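Local coordinates for glycoside hydrolase family 81 (Clostridium thermocellum, PDB 6FOP), which breaks down beta-1,3-glucans such as laminarin, acting as a glucanase of the cellulosome, at residues A427-L432 with I504-E509. Residues are numbered along the deposited sequence; the frame is centred on the assembly and turned at random.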
loop_
_atom_site.group_PDB
_atom_site.type_symbol
_atom_site.label_atom_id
_atom_site.label_comp_id
_atom_site.label_asym_id
_atom_site.label_seq_id
_atom_site.Cartn_x
_atom_site.Cartn_y
_atom_site.Cartn_z
ATOM N N ALA A 427 -15.586 -13.217 -5.491
ATOM C CA ALA A 427 -15.073 -14.558 -5.786
ATOM C C ALA A 427 -14.826 -15.353 -4.520
ATOM O O ALA A 427 -15.103 -16.544 -4.470
ATOM C CB ALA A 427 -13.805 -14.465 -6.588
ATOM N N ALA A 428 -14.264 -14.704 -3.507
ATOM C CA ALA A 428 -14.032 -15.350 -2.218
ATOM C C ALA A 428 -15.325 -15.794 -1.547
ATOM O O ALA A 428 -15.381 -16.914 -0.976
ATOM C CB ALA A 428 -13.228 -14.445 -1.309
ATOM N N GLN A 429 -16.344 -14.927 -1.560
ATOM C CA GLN A 429 -17.625 -15.333 -0.978
ATOM C C GLN A 429 -18.207 -16.542 -1.727
ATOM O O GLN A 429 -18.776 -17.444 -1.087
ATOM C CB GLN A 429 -18.599 -14.174 -0.968
ATOM C CG GLN A 429 -18.245 -13.006 -0.049
ATOM C CD GLN A 429 -18.160 -13.370 1.417
ATOM O OE1 GLN A 429 -18.641 -14.419 1.840
ATOM N NE2 GLN A 429 -17.539 -12.513 2.216
ATOM N N ILE A 430 -18.071 -16.578 -3.055
ATOM C CA ILE A 430 -18.485 -17.767 -3.790
ATOM C C ILE A 430 -17.652 -18.976 -3.361
ATOM O O ILE A 430 -18.208 -20.062 -3.108
ATOM C CB ILE A 430 -18.453 -17.565 -5.305
ATOM C CG1 ILE A 430 -19.430 -16.484 -5.720
ATOM C CG2 ILE A 430 -18.745 -18.866 -6.034
ATOM C CD1 ILE A 430 -19.210 -15.974 -7.100
ATOM N N ALA A 431 -16.336 -18.806 -3.276
ATOM C CA ALA A 431 -15.452 -19.919 -2.885
ATOM C C ALA A 431 -15.756 -20.561 -1.541
ATOM O O ALA A 431 -15.634 -21.775 -1.385
ATOM C CB ALA A 431 -14.006 -19.468 -2.944
ATOM N N LEU A 432 -16.199 -19.745 -0.587
ATOM C CA LEU A 432 -16.566 -20.230 0.749
ATOM C C LEU A 432 -17.803 -21.140 0.687
ATOM O O LEU A 432 -18.002 -21.964 1.572
ATOM C CB LEU A 432 -16.840 -19.049 1.693
ATOM C CG LEU A 432 -15.591 -18.280 2.095
ATOM C CD1 LEU A 432 -15.967 -16.917 2.681
ATOM C CD2 LEU A 432 -14.755 -19.088 3.079
ATOM N N ILE A 504 -8.185 -11.397 -0.479
ATOM C CA ILE A 504 -7.127 -12.383 -0.719
ATOM C C ILE A 504 -7.012 -13.377 0.443
ATOM O O ILE A 504 -6.866 -14.595 0.232
ATOM C CB ILE A 504 -5.797 -11.678 -1.021
ATOM C CG1 ILE A 504 -5.879 -10.978 -2.381
ATOM C CG2 ILE A 504 -4.659 -12.677 -1.059
ATOM C CD1 ILE A 504 -4.668 -10.152 -2.730
ATOM N N ILE A 505 -7.114 -12.886 1.670
ATOM C CA ILE A 505 -7.115 -13.787 2.836
ATOM C C ILE A 505 -8.253 -14.806 2.705
ATOM O O ILE A 505 -8.062 -16.028 2.842
ATOM C CB ILE A 505 -7.269 -13.034 4.173
ATOM C CG1 ILE A 505 -6.099 -12.067 4.408
ATOM C CG2 ILE A 505 -7.411 -14.001 5.344
ATOM C CD1 ILE A 505 -6.238 -11.195 5.636
ATOM N N LEU A 506 -9.456 -14.286 2.443
ATOM C CA LEU A 506 -10.621 -15.167 2.344
ATOM C C LEU A 506 -10.499 -16.143 1.203
ATOM O O LEU A 506 -10.833 -17.325 1.373
ATOM C CB LEU A 506 -11.910 -14.365 2.195
ATOM C CG LEU A 506 -12.364 -13.448 3.328
ATOM C CD1 LEU A 506 -13.641 -12.679 2.966
ATOM C CD2 LEU A 506 -12.529 -14.247 4.623
ATOM N N TRP A 507 -10.031 -15.687 0.040
ATOM C CA TRP A 507 -9.837 -16.597 -1.085
ATOM C C TRP A 507 -8.856 -17.713 -0.772
ATOM O O TRP A 507 -9.105 -18.877 -1.036
ATOM C CB TRP A 507 -9.353 -15.804 -2.311
ATOM C CG TRP A 507 -9.072 -16.676 -3.476
ATOM C CD1 TRP A 507 -7.855 -17.173 -3.854
ATOM C CD2 TRP A 507 -10.019 -17.218 -4.402
ATOM N NE1 TRP A 507 -7.988 -17.985 -4.951
ATOM C CE2 TRP A 507 -9.303 -18.042 -5.300
ATOM C CE3 TRP A 507 -11.408 -17.098 -4.558
ATOM C CZ2 TRP A 507 -9.920 -18.705 -6.366
ATOM C CZ3 TRP A 507 -12.011 -17.766 -5.594
ATOM C CH2 TRP A 507 -11.269 -18.563 -6.486
ATOM N N GLY A 508 -7.716 -17.346 -0.212
ATOM C CA GLY A 508 -6.710 -18.321 0.132
ATOM C C GLY A 508 -7.195 -19.336 1.137
ATOM O O GLY A 508 -7.016 -20.533 0.964
ATOM N N GLU A 509 -7.866 -18.878 2.174
ATOM C CA GLU A 509 -8.363 -19.810 3.154
ATOM C C GLU A 509 -9.493 -20.669 2.576
ATOM O O GLU A 509 -9.527 -21.875 2.811
ATOM C CB GLU A 509 -8.833 -19.061 4.401
ATOM C CG GLU A 509 -9.276 -19.949 5.552
ATOM C CD GLU A 509 -8.196 -20.809 6.165
ATOM O OE1 GLU A 509 -6.977 -20.700 5.839
ATOM O OE2 GLU A 509 -8.564 -21.646 6.994
#
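Trp507 reaches across from helix 494-511 to set the edge of its indole against the backbone of Ala427 and Ala428, with the methyls of Ala427 and Ala431 also touching the six-membered ring. Its CB sits 4.2 Å from the CB of Ala428, near the point where the two backbones come closest. With CG anti to the backbone N (chi1 177°), the ring swings across to helix 416-433, six-membered side first. CE3 comes within 3.7 Å of the carbonyl O of Ala427, and next along the rim CZ3 is nearer still, 3.5 Å from that oxygen. The oxygen lies in the plane of the indole, at its edge, while also accepting the regular helical bond from Ala431 N. CZ3 is met by two methyls as well, Ala431 CB at 3.7 Å and Ala427 CB at 3.9 Å. On the pyrrole side NE1 hydrogen-bonds Glu448 of helix 440-455, which satisfies the buried N-H and should limit rotation of the ring. Val447 and Ile451 of that same helix also touch the indole.

Beside the tryptophan, Leu506 points at the other helix, its CB in ordinary van der Waals contact with Ala428 CB at 3.7 Å. Farther out, Leu506 crosses Gln429 obliquely, CD1 lying 4.0 Å from NE2, a nitrogen that hydrogen-bonds to Pro307 O and His425 NE2.

No hydrogen bond links the two segments. The small alanines let their local axes approach to 8.4 Å, running in roughly the same direction at 27°, with Leu506 and Trp507 filling in on either flank of Ala428. Two near-parallel helices, with helix 440-455 among the elements between them in sequence, are consistent with neighbours in one layer of the (alpha/alpha)6 barrel expected of a family 81 C-terminal domain.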